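Protein pid-3 (Caenorhabditis elegans, PDB 7OCX) probably acts in piRNA biogenesis as part of the PETISCO complex, in which its RNA recognition motif domain binds TOFU-6. Local coordinates at residues N13-S18 with A49-E54; S18-M23 with H75-S80; L24-I29 with N39-T44; Q31-Y36 with Q64-K69. All coordinates share one frame; numbering follows the deposited sequence.

Contact 1: residues N13-S18 with A49-E54; sequences NMLKIS and AVVALE
Residues 14-18 and 49-53 run antiparallel, their axes 4.6 Å apart at closest approach. L15 faces V51 and I17 faces A49 as hydrogen-bonded pairs; the non-hydrogen-bonded pair K16–V50 lies between them and M14–A52 beyond L15–V51. The bond from V51 N to L15 O is short (2.8 Å) and fairly straight, 167° at the hydrogen. Beyond M14 the backbone of N13 adds one more link, L53 N donating to N13 O over 2.9 Å. N13 CB packs 3.4 Å from L53 O, with the amide beside E54 O; an alanine here would keep CB and the backbone bond but would probably uncover the backbone at L53 and E54 where the amide now lies. L15 CG sits between its backbone N and carbonyl carbon (chi1 63°), with CD1 against V51 CB and CD2 3.7 Å from L53 CD1. I17 turns its branch methyl CG2 to V51 CG2, 3.9 Å away. Branched aliphatic residues suit this side because they pack against helix 56-66, where A62 meets L15 and L53. The other side carries M14, K16, V50 and A52. These are the two central strands of an RNA recognition motif, which in canonical members carry the RNP sequences; here neither segment has an aromatic residue.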
loop_
_atom_site.group_PDB
_atom_site.type_symbol
_atom_site.label_atom_id
_atom_site.label_comp_id
_atom_site.label_asym_id
_atom_site.label_seq_id
_atom_site.Cartn_x
_atom_site.Cartn_y
_atom_site.Cartn_z
ATOM N N ASN B 13 -12.410 12.117 11.196
ATOM C CA ASN B 13 -11.976 11.153 10.198
ATOM C C ASN B 13 -10.656 11.520 9.548
ATOM O O ASN B 13 -10.240 10.836 8.618
ATOM C CB ASN B 13 -13.019 10.975 9.094
ATOM C CG ASN B 13 -14.350 10.521 9.601
ATOM O OD1 ASN B 13 -14.425 9.788 10.580
ATOM N ND2 ASN B 13 -15.421 10.938 8.929
ATOM N N MET B 14 -9.986 12.573 9.988
ATOM C CA MET B 14 -8.859 13.093 9.230
ATOM C C MET B 14 -7.556 12.969 9.977
ATOM O O MET B 14 -7.497 13.024 11.213
ATOM C CB MET B 14 -9.133 14.554 8.836
ATOM C CG MET B 14 -10.092 14.578 7.661
ATOM S SD MET B 14 -11.165 16.008 7.604
ATOM C CE MET B 14 -10.184 17.255 8.409
ATOM N N LEU B 15 -6.505 12.771 9.202
ATOM C CA LEU B 15 -5.168 12.762 9.753
ATOM C C LEU B 15 -4.255 13.576 8.856
ATOM O O LEU B 15 -4.575 13.870 7.699
ATOM C CB LEU B 15 -4.656 11.337 9.930
ATOM C CG LEU B 15 -4.473 10.427 8.709
ATOM C CD1 LEU B 15 -3.280 10.849 7.911
ATOM C CD2 LEU B 15 -4.303 9.037 9.268
ATOM N N LYS B 16 -3.142 13.985 9.445
ATOM C CA LYS B 16 -2.029 14.631 8.771
ATOM C C LYS B 16 -0.914 13.617 8.630
ATOM O O LYS B 16 -0.614 12.891 9.579
ATOM C CB LYS B 16 -1.488 15.831 9.560
ATOM C CG LYS B 16 -2.420 17.008 9.725
ATOM C CD LYS B 16 -1.626 18.273 10.100
ATOM C CE LYS B 16 -2.466 19.267 10.914
ATOM N NZ LYS B 16 -1.696 19.988 11.980
ATOM N N ILE B 17 -0.304 13.557 7.454
ATOM C CA ILE B 17 0.841 12.686 7.214
ATOM C C ILE B 17 1.906 13.487 6.475
ATOM O O ILE B 17 1.587 14.275 5.577
ATOM C CB ILE B 17 0.430 11.418 6.435
ATOM C CG1 ILE B 17 1.649 10.525 6.180
ATOM C CG2 ILE B 17 -0.294 11.777 5.131
ATOM C CD1 ILE B 17 1.269 9.106 5.840
ATOM N N SER B 18 3.169 13.315 6.870
ATOM C CA SER B 18 4.251 14.088 6.273
ATOM C C SER B 18 5.533 13.271 6.379
ATOM O O SER B 18 5.601 12.286 7.120
ATOM C CB SER B 18 4.415 15.453 6.946
ATOM O OG SER B 18 4.756 15.358 8.321
ATOM N N ALA B 49 0.347 15.797 3.479
ATOM C CA ALA B 49 -1.030 15.785 3.019
ATOM C C ALA B 49 -1.964 15.676 4.211
ATOM O O ALA B 49 -1.548 15.389 5.341
ATOM C CB ALA B 49 -1.277 14.634 2.042
ATOM N N VAL B 50 -3.239 15.948 3.956
ATOM C CA VAL B 50 -4.306 15.677 4.909
ATOM C C VAL B 50 -5.195 14.595 4.301
ATOM O O VAL B 50 -5.574 14.690 3.127
ATOM C CB VAL B 50 -5.108 16.946 5.249
ATOM C CG1 VAL B 50 -6.307 16.517 6.079
ATOM C CG2 VAL B 50 -4.262 17.989 5.998
ATOM N N VAL B 51 -5.514 13.564 5.079
ATOM C CA VAL B 51 -6.158 12.360 4.552
ATOM C C VAL B 51 -7.438 12.120 5.327
ATOM O O VAL B 51 -7.433 12.173 6.559
ATOM C CB VAL B 51 -5.239 11.127 4.660
ATOM C CG1 VAL B 51 -5.958 9.887 4.196
ATOM C CG2 VAL B 51 -3.962 11.394 3.921
ATOM N N ALA B 52 -8.520 11.837 4.617
ATOM C CA ALA B 52 -9.759 11.400 5.246
ATOM C C ALA B 52 -9.826 9.880 5.142
ATOM O O ALA B 52 -9.801 9.332 4.038
ATOM C CB ALA B 52 -10.974 12.056 4.596
ATOM N N LEU B 53 -9.831 9.212 6.288
ATOM C CA LEU B 53 -10.041 7.781 6.393
ATOM C C LEU B 53 -11.505 7.530 6.712
ATOM O O LEU B 53 -12.286 8.453 6.925
ATOM C CB LEU B 53 -9.121 7.165 7.444
ATOM C CG LEU B 53 -7.600 7.285 7.332
ATOM C CD1 LEU B 53 -6.972 6.547 8.480
ATOM C CD2 LEU B 53 -7.145 6.711 5.996
ATOM N N GLU B 54 -11.884 6.264 6.785
ATOM C CA GLU B 54 -13.300 5.931 6.923
ATOM C C GLU B 54 -13.881 6.432 8.250
ATOM O O GLU B 54 -15.026 6.893 8.295
ATOM C CB GLU B 54 -13.460 4.412 6.790
ATOM C CG GLU B 54 -14.875 3.855 6.878
ATOM C CD GLU B 54 -15.806 4.431 5.839
ATOM O OE1 GLU B 54 -15.314 5.005 4.840
ATOM O OE2 GLU B 54 -17.039 4.293 6.013
#

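Contact 2: residues S18-M23 with H75-S80; sequences SGYPGM and HKLQVS
The imidazole of H75 is met on one face by P21, whose CG sits 3.9 Å from the ring centroid and only 6° off the normal, a CH-pi contact made by the proline's flat-lying ring. At the edge, in plane, G19 O lies 3.5 Å from H75 CD2. H75 ND1 is hydrogen-bonded to D72 OD1, which helps fix the ring's rotation, and L14 of the neighbouring TOFU-6 chain packs on both H75 and P21. The Y20 ring is met at its edge by CD2 of L77, which also touches Y20 CB at 4.0 Å. This is the point where the first strand of the RNA recognition motif runs out into the loop leading to helix 26-32, still paired with the last strand, 75-81: S18 and Q78 form an antiparallel hydrogen-bonded pair, with S18 N 2.9 Å from Q78 O. One water joins S18 OG to Q78 O; a second donates to G19 O and accepts from K76 N, bridging the backbones where direct pairing has ended. Glycine suits position 19, since phi is 103° and a side chain would run into K76 O. S18 holds its hydroxyl between its own N and carbonyl carbon (chi1 62°), bringing OG within 3.5 Å of Q78 CB.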
loop_
_atom_site.group_PDB
_atom_site.type_symbol
_atom_site.label_atom_id
_atom_site.label_comp_id
_atom_site.label_asym_id
_atom_site.label_seq_id
_atom_site.Cartn_x
_atom_site.Cartn_y
_atom_site.Cartn_z
ATOM N N SER B 18 3.169 13.315 6.870
ATOM C CA SER B 18 4.251 14.088 6.273
ATOM C C SER B 18 5.533 13.271 6.379
ATOM O O SER B 18 5.601 12.286 7.120
ATOM C CB SER B 18 4.415 15.453 6.946
ATOM O OG SER B 18 4.756 15.358 8.321
ATOM N N GLY B 19 6.530 13.650 5.568
ATOM C CA GLY B 19 7.843 13.050 5.633
ATOM C C GLY B 19 8.158 12.042 4.549
ATOM O O GLY B 19 9.325 11.641 4.443
ATOM N N TYR B 20 7.159 11.613 3.771
ATOM C CA TYR B 20 7.355 10.649 2.714
ATOM C C TYR B 20 8.042 11.293 1.521
ATOM O O TYR B 20 8.193 12.511 1.449
ATOM C CB TYR B 20 6.018 10.054 2.287
ATOM C CG TYR B 20 4.948 11.090 2.036
ATOM C CD1 TYR B 20 4.937 11.861 0.887
ATOM C CD2 TYR B 20 3.978 11.350 3.008
ATOM C CE1 TYR B 20 3.950 12.830 0.670
ATOM C CE2 TYR B 20 2.998 12.326 2.810
ATOM C CZ TYR B 20 2.990 13.060 1.638
ATOM O OH TYR B 20 2.015 14.000 1.435
ATOM N N PRO B 21 8.462 10.489 0.546
ATOM C CA PRO B 21 9.227 11.061 -0.560
ATOM C C PRO B 21 8.393 12.067 -1.339
ATOM O O PRO B 21 7.181 11.906 -1.542
ATOM C CB PRO B 21 9.595 9.845 -1.412
ATOM C CG PRO B 21 9.602 8.703 -0.443
ATOM C CD PRO B 21 8.506 9.017 0.558
ATOM N N GLY B 22 9.081 13.100 -1.818
ATOM C CA GLY B 22 8.420 14.265 -2.374
ATOM C C GLY B 22 7.770 14.031 -3.724
ATOM O O GLY B 22 6.974 14.863 -4.173
ATOM N N MET B 23 8.074 12.928 -4.382
ATOM C CA MET B 23 7.430 12.688 -5.669
ATOM C C MET B 23 6.138 11.887 -5.557
ATOM O O MET B 23 5.505 11.624 -6.585
ATOM C CB MET B 23 8.413 12.001 -6.633
ATOM C CG MET B 23 8.564 10.481 -6.527
ATOM S SD MET B 23 9.524 9.873 -5.108
ATOM C CE MET B 23 10.854 11.064 -4.986
ATOM N N HIS B 75 13.861 8.974 4.985
ATOM C CA HIS B 75 12.479 9.400 5.168
ATOM C C HIS B 75 11.881 8.746 6.394
ATOM O O HIS B 75 11.902 7.516 6.499
ATOM C CB HIS B 75 11.627 9.049 3.948
ATOM C CG HIS B 75 12.104 9.671 2.684
ATOM N ND1 HIS B 75 13.060 9.092 1.878
ATOM C CD2 HIS B 75 11.788 10.857 2.113
ATOM C CE1 HIS B 75 13.285 9.882 0.841
ATOM N NE2 HIS B 75 12.533 10.961 0.963
ATOM N N LYS B 76 11.341 9.578 7.290
ATOM C CA LYS B 76 10.604 9.175 8.481
ATOM C C LYS B 76 9.229 9.833 8.445
ATOM O O LYS B 76 9.119 11.037 8.195
ATOM C CB LYS B 76 11.359 9.583 9.741
ATOM C CG LYS B 76 10.698 9.188 11.057
ATOM C CD LYS B 76 11.619 9.549 12.221
ATOM C CE LYS B 76 10.967 9.333 13.575
ATOM N NZ LYS B 76 11.834 9.858 14.696
ATOM N N LEU B 77 8.192 9.044 8.705
ATOM C CA LEU B 77 6.828 9.539 8.694
ATOM C C LEU B 77 6.424 10.200 10.007
ATOM O O LEU B 77 6.792 9.752 11.094
ATOM C CB LEU B 77 5.859 8.395 8.411
ATOM C CG LEU B 77 5.752 7.786 7.015
ATOM C CD1 LEU B 77 4.725 6.663 7.091
ATOM C CD2 LEU B 77 5.316 8.832 6.033
ATOM N N GLN B 78 5.640 11.266 9.889
ATOM C CA GLN B 78 4.979 11.915 11.013
ATOM C C GLN B 78 3.490 11.825 10.699
ATOM O O GLN B 78 3.059 12.239 9.614
ATOM C CB GLN B 78 5.473 13.359 11.163
ATOM C CG GLN B 78 4.614 14.240 12.071
ATOM C CD GLN B 78 5.354 15.462 12.622
ATOM O OE1 GLN B 78 6.301 15.967 12.015
ATOM N NE2 GLN B 78 4.915 15.937 13.786
ATOM N N VAL B 79 2.726 11.182 11.585
ATOM C CA VAL B 79 1.297 10.942 11.383
ATOM C C VAL B 79 0.582 11.379 12.650
ATOM O O VAL B 79 0.988 10.997 13.750
ATOM C CB VAL B 79 0.994 9.463 11.069
ATOM C CG1 VAL B 79 -0.493 9.277 10.727
ATOM C CG2 VAL B 79 1.864 8.967 9.906
ATOM N N SER B 80 -0.456 12.198 12.506
ATOM C CA SER B 80 -1.187 12.686 13.663
ATOM C C SER B 80 -2.648 12.887 13.291
ATOM O O SER B 80 -2.981 13.196 12.151
ATOM C CB SER B 80 -0.601 14.004 14.215
ATOM O OG SER B 80 -0.702 15.055 13.264
HETATM O O HOH W 1 2.195 15.242 9.530
HETATM O O HOH W 2 11.523 12.377 6.074
#

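Contact 3: residues L24-I29 with N39-T44; sequences LNTFGI and NGITIT
A methyl group pressed against a backbone carbonyl is the striking feature here: I41 CD1 comes to 3.2 Å from T26 O, a tight fit for a carbon and an oxygen. The end of I41 thus slides in beneath the first turn of helix 26-32, where CG2 of I29 also meets I41 CD1, at 4.0 Å. Two residues along the strand, I43 repeats the approach: its CD1 lies 3.7 Å from T26 CG2, the two side chains crossing at about a right angle, and its CG1 is 4.1 Å from I29 CD1. T26 can serve this apolar role because OG1 lies between its N and carbonyl carbon (chi1 61°), which leaves CG2 anti to the carbonyl carbon and facing I43. Isoleucine suits positions 41 and 43, being at home in strands and reaching across with its long CD1 arm. The helix start itself is held by N25, the N-cap, whose OD1 accepts from G28 N over 2.9 Å, with the donor nearly in line with the C=O bond. N25 ND2 in turn binds V38 O of the second copy of this protein, and F27 of that copy packs on I41. Across the contact the chemistry is van der Waals packing between the helix and the outermost strand of this chain's sheet, so its hold rests on shape, while polar bonds define the helix start and reach the other subunit.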
loop_
_atom_site.group_PDB
_atom_site.type_symbol
_atom_site.label_atom_id
_atom_site.label_comp_id
_atom_site.label_asym_id
_atom_site.label_seq_id
_atom_site.Cartn_x
_atom_site.Cartn_y
_atom_site.Cartn_z
ATOM N N LEU B 24 5.697 11.519 -4.354
ATOM C CA LEU B 24 4.522 10.655 -4.267
ATOM C C LEU B 24 3.268 11.374 -4.745
ATOM O O LEU B 24 3.077 12.565 -4.488
ATOM C CB LEU B 24 4.297 10.166 -2.842
ATOM C CG LEU B 24 5.195 9.109 -2.222
ATOM C CD1 LEU B 24 4.439 8.596 -1.003
ATOM C CD2 LEU B 24 5.469 7.981 -3.134
ATOM N N ASN B 25 2.389 10.646 -5.427
ATOM C CA ASN B 25 1.107 11.207 -5.814
ATOM C C ASN B 25 0.060 10.717 -4.822
ATOM O O ASN B 25 0.357 9.989 -3.864
ATOM C CB ASN B 25 0.720 10.854 -7.255
ATOM C CG ASN B 25 0.639 9.358 -7.498
ATOM O OD1 ASN B 25 0.442 8.578 -6.564
ATOM N ND2 ASN B 25 0.686 8.960 -8.772
ATOM N N THR B 26 -1.195 11.099 -5.053
ATOM C CA THR B 26 -2.207 10.749 -4.062
ATOM C C THR B 26 -2.355 9.245 -3.902
ATOM O O THR B 26 -2.569 8.752 -2.793
ATOM C CB THR B 26 -3.551 11.393 -4.393
ATOM O OG1 THR B 26 -4.019 10.943 -5.662
ATOM C CG2 THR B 26 -3.401 12.888 -4.416
ATOM N N PHE B 27 -2.263 8.483 -4.999
ATOM C CA PHE B 27 -2.359 7.051 -4.849
ATOM C C PHE B 27 -1.208 6.508 -4.013
ATOM O O PHE B 27 -1.390 5.582 -3.217
ATOM C CB PHE B 27 -2.359 6.408 -6.226
ATOM C CG PHE B 27 -3.617 6.642 -7.002
ATOM C CD1 PHE B 27 -4.813 6.138 -6.561
ATOM C CD2 PHE B 27 -3.597 7.335 -8.174
ATOM C CE1 PHE B 27 -5.962 6.296 -7.297
ATOM C CE2 PHE B 27 -4.757 7.513 -8.914
ATOM C CZ PHE B 27 -5.936 6.987 -8.471
ATOM N N GLY B 28 -0.019 7.084 -4.173
ATOM C CA GLY B 28 1.121 6.614 -3.409
ATOM C C GLY B 28 0.977 6.895 -1.923
ATOM O O GLY B 28 1.412 6.090 -1.095
ATOM N N ILE B 29 0.372 8.032 -1.577
ATOM C CA ILE B 29 0.079 8.351 -0.182
ATOM C C ILE B 29 -0.922 7.347 0.369
ATOM O O ILE B 29 -0.749 6.813 1.469
ATOM C CB ILE B 29 -0.422 9.804 -0.072
ATOM C CG1 ILE B 29 0.684 10.787 -0.486
ATOM C CG2 ILE B 29 -0.921 10.094 1.354
ATOM C CD1 ILE B 29 0.193 12.171 -0.715
ATOM N N ASN B 39 -10.748 7.775 1.848
ATOM C CA ASN B 39 -11.832 8.359 1.075
ATOM C C ASN B 39 -11.473 9.674 0.417
ATOM O O ASN B 39 -12.215 10.144 -0.451
ATOM C CB ASN B 39 -13.042 8.582 1.969
ATOM C CG ASN B 39 -13.672 7.299 2.382
ATOM O OD1 ASN B 39 -13.724 6.345 1.596
ATOM N ND2 ASN B 39 -14.140 7.238 3.615
ATOM N N GLY B 40 -10.375 10.294 0.808
ATOM C CA GLY B 40 -10.008 11.535 0.166
ATOM C C GLY B 40 -8.637 11.964 0.613
ATOM O O GLY B 40 -8.228 11.658 1.730
ATOM N N ILE B 41 -7.903 12.640 -0.251
ATOM C CA ILE B 41 -6.578 13.129 0.094
ATOM C C ILE B 41 -6.431 14.535 -0.455
ATOM O O ILE B 41 -6.693 14.773 -1.638
ATOM C CB ILE B 41 -5.445 12.239 -0.453
ATOM C CG1 ILE B 41 -5.573 10.817 0.085
ATOM C CG2 ILE B 41 -4.108 12.881 -0.100
ATOM C CD1 ILE B 41 -4.517 9.842 -0.458
ATOM N N THR B 42 -5.979 15.453 0.397
ATOM C CA THR B 42 -5.625 16.807 -0.005
ATOM C C THR B 42 -4.128 17.002 0.206
ATOM O O THR B 42 -3.651 17.009 1.343
ATOM C CB THR B 42 -6.422 17.838 0.785
ATOM O OG1 THR B 42 -7.822 17.638 0.568
ATOM C CG2 THR B 42 -6.054 19.233 0.350
ATOM N N ILE B 43 -3.391 17.165 -0.889
ATOM C CA ILE B 43 -1.965 17.429 -0.792
ATOM C C ILE B 43 -1.753 18.849 -0.287
ATOM O O ILE B 43 -2.453 19.793 -0.691
ATOM C CB ILE B 43 -1.302 17.181 -2.158
ATOM C CG1 ILE B 43 -1.204 15.666 -2.399
ATOM C CG2 ILE B 43 0.085 17.788 -2.231
ATOM C CD1 ILE B 43 -0.651 15.256 -3.753
ATOM N N THR B 44 -0.814 18.996 0.641
ATOM C CA THR B 44 -0.523 20.273 1.287
ATOM C C THR B 44 0.932 20.663 1.101
ATOM O O THR B 44 1.369 21.677 1.649
ATOM C CB THR B 44 -0.850 20.203 2.780
ATOM O OG1 THR B 44 0.025 19.266 3.414
ATOM C CG2 THR B 44 -2.295 19.781 2.983
#

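Contact 4: residues Q31-Y36 with Q64-K69; sequences QLLTPY and QDFNGK
Y36 and F66 both set their rings opposite their own carbonyl carbons (chi1 -59° and -56°), which brings the two rings together between the loop after helix 26-32 and the end of helix 56-66, with Y36 CD2 3.9 Å from F66 CE2. The phenyl ring of F66 is filled in from both faces: L32 O lies 3.4 Å above one, offset toward the rim, and CB of the preceding D65 covers the centre of the other. T34 O approaches the ring near its plane, 3.6 Å from F66 CZ, where the positively polarised ring hydrogens suit an oxygen. L33 adds its methyl CD2, 3.7 Å from F66 CD2. The tyrosine hydroxyl donates to D65 OD2 over 2.7 Å, reaching it from above the carboxylate plane, 44° out. A phenylalanine at Y36 would keep the ring against F66 but would probably leave D65 without this donor and its carboxylate freer to turn. A water linking L32 O to K69 NZ ties the outer rim. T34 folds back on Q31, OG1 donating to Q31 O over 2.9 Å. The contact joins the C-terminal ends of helices 26-32 and 56-66: F66 continues inward onto L77 and V79 of strand 75-81, Y36 packs on Q58, Q61 and A62 of its neighbouring helix, and K42 of the TOFU-6 chain packs on both Y36 and D65.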
loop_
_atom_site.group_PDB
_atom_site.type_symbol
_atom_site.label_atom_id
_atom_site.label_comp_id
_atom_site.label_asym_id
_atom_site.label_seq_id
_atom_site.Cartn_x
_atom_site.Cartn_y
_atom_site.Cartn_z
ATOM N N GLN B 31 -1.202 4.296 -0.607
ATOM C CA GLN B 31 -0.462 3.053 -0.452
ATOM C C GLN B 31 0.319 3.024 0.865
ATOM O O GLN B 31 0.464 1.959 1.480
ATOM C CB GLN B 31 0.455 2.828 -1.662
ATOM C CG GLN B 31 -0.325 2.543 -2.977
ATOM C CD GLN B 31 0.597 2.458 -4.183
ATOM O OE1 GLN B 31 1.494 3.286 -4.334
ATOM N NE2 GLN B 31 0.312 1.537 -5.101
ATOM N N LEU B 32 0.823 4.172 1.319
ATOM C CA LEU B 32 1.506 4.229 2.616
ATOM C C LEU B 32 0.591 3.806 3.766
ATOM O O LEU B 32 1.062 3.297 4.802
ATOM C CB LEU B 32 2.025 5.636 2.892
ATOM C CG LEU B 32 3.102 6.239 1.985
ATOM C CD1 LEU B 32 3.331 7.700 2.384
ATOM C CD2 LEU B 32 4.332 5.393 2.097
ATOM N N LEU B 33 -0.717 4.020 3.606
ATOM C CA LEU B 33 -1.702 3.800 4.653
ATOM C C LEU B 33 -2.424 2.468 4.548
ATOM O O LEU B 33 -3.379 2.241 5.311
ATOM C CB LEU B 33 -2.731 4.940 4.636
ATOM C CG LEU B 33 -2.137 6.306 4.930
ATOM C CD1 LEU B 33 -3.116 7.436 4.590
ATOM C CD2 LEU B 33 -1.725 6.469 6.414
ATOM N N THR B 34 -2.015 1.601 3.629
ATOM C CA THR B 34 -2.550 0.250 3.563
ATOM C C THR B 34 -2.508 -0.385 4.944
ATOM O O THR B 34 -1.458 -0.343 5.604
ATOM C CB THR B 34 -1.727 -0.601 2.599
ATOM O OG1 THR B 34 -1.739 0.060 1.341
ATOM C CG2 THR B 34 -2.318 -1.999 2.443
ATOM N N PRO B 35 -3.598 -1.030 5.396
ATOM C CA PRO B 35 -4.837 -1.355 4.657
ATOM C C PRO B 35 -6.037 -0.435 4.924
ATOM O O PRO B 35 -7.135 -0.789 4.536
ATOM C CB PRO B 35 -5.147 -2.767 5.170
ATOM C CG PRO B 35 -4.756 -2.685 6.634
ATOM C CD PRO B 35 -3.553 -1.731 6.692
ATOM N N TYR B 36 -5.841 0.706 5.584
ATOM C CA TYR B 36 -6.961 1.535 6.015
ATOM C C TYR B 36 -7.674 2.178 4.835
ATOM O O TYR B 36 -7.079 2.453 3.784
ATOM C CB TYR B 36 -6.481 2.595 7.032
ATOM C CG TYR B 36 -5.867 1.901 8.215
ATOM C CD1 TYR B 36 -6.672 1.234 9.139
ATOM C CD2 TYR B 36 -4.486 1.846 8.393
ATOM C CE1 TYR B 36 -6.135 0.551 10.198
ATOM C CE2 TYR B 36 -3.941 1.163 9.455
ATOM C CZ TYR B 36 -4.774 0.514 10.356
ATOM O OH TYR B 36 -4.254 -0.175 11.417
ATOM N N GLN B 64 -1.054 5.011 15.187
ATOM C CA GLN B 64 -0.245 4.056 15.936
ATOM C C GLN B 64 0.674 3.277 15.006
ATOM O O GLN B 64 1.839 3.038 15.338
ATOM C CB GLN B 64 -1.178 3.143 16.731
ATOM C CG GLN B 64 -0.577 1.943 17.444
ATOM C CD GLN B 64 -1.617 1.226 18.322
ATOM O OE1 GLN B 64 -2.265 0.272 17.883
ATOM N NE2 GLN B 64 -1.796 1.708 19.548
ATOM N N ASP B 65 0.174 2.892 13.822
ATOM C CA ASP B 65 0.975 2.057 12.931
ATOM C C ASP B 65 2.105 2.838 12.265
ATOM O O ASP B 65 3.167 2.268 11.968
ATOM C CB ASP B 65 0.132 1.449 11.803
ATOM C CG ASP B 65 -0.790 0.332 12.245
ATOM O OD1 ASP B 65 -0.767 -0.060 13.422
ATOM O OD2 ASP B 65 -1.556 -0.144 11.352
ATOM N N PHE B 66 1.862 4.115 11.919
ATOM C CA PHE B 66 2.725 4.823 10.982
ATOM C C PHE B 66 3.475 6.001 11.572
ATOM O O PHE B 66 4.520 6.359 11.042
ATOM C CB PHE B 66 1.908 5.303 9.766
ATOM C CG PHE B 66 1.185 4.197 9.065
ATOM C CD1 PHE B 66 1.865 3.050 8.640
ATOM C CD2 PHE B 66 -0.185 4.260 8.887
ATOM C CE1 PHE B 66 1.196 2.002 8.038
ATOM C CE2 PHE B 66 -0.862 3.209 8.266
ATOM C CZ PHE B 66 -0.182 2.087 7.860
ATOM N N ASN B 67 3.042 6.576 12.688
ATOM C CA ASN B 67 3.839 7.656 13.242
ATOM C C ASN B 67 5.223 7.176 13.662
ATOM O O ASN B 67 5.366 6.205 14.414
ATOM C CB ASN B 67 3.145 8.288 14.437
ATOM C CG ASN B 67 3.750 9.615 14.793
ATOM O OD1 ASN B 67 4.070 10.423 13.925
ATOM N ND2 ASN B 67 3.955 9.832 16.073
ATOM N N GLY B 68 6.255 7.875 13.194
ATOM C CA GLY B 68 7.612 7.488 13.509
ATOM C C GLY B 68 8.185 6.400 12.625
ATOM O O GLY B 68 9.333 5.970 12.852
ATOM N N LYS B 69 7.442 5.954 11.631
ATOM C CA LYS B 69 7.904 4.870 10.784
ATOM C C LYS B 69 9.047 5.316 9.886
ATOM O O LYS B 69 8.936 6.310 9.157
ATOM C CB LYS B 69 6.758 4.354 9.913
ATOM C CG LYS B 69 7.128 3.159 9.053
ATOM C CD LYS B 69 5.874 2.611 8.353
ATOM C CE LYS B 69 6.157 1.448 7.388
ATOM N NZ LYS B 69 4.843 0.856 6.974
HETATM O O HOH W 3 3.723 3.019 5.359
#

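Overall arrangement
Contact 1 is the most central, its centre about 4 Å from that of the chain, and is built mainly from backbone hydrogen bonds; contacts 2 to 4 are centred 8 to 9 Å out, and all four are partly buried. Contact 2 carries the same sheet on from S18, which the two share, but its pairing soon gives way to waters and a proline–histidine CH-pi contact at the TOFU-6 surface. Contacts 3 and 4 use the two ends of helix 26-32: the first is aliphatic packing on strand 38-45, the second a tyrosine–phenylalanine pair with a tyrosine–aspartate bond. L33 packs on I17 and V51, joining contact 4 to contact 1, and Y20 bridges contact 2 to I29 and L32. Contacts 2, 3 and 4 also touch the second copy.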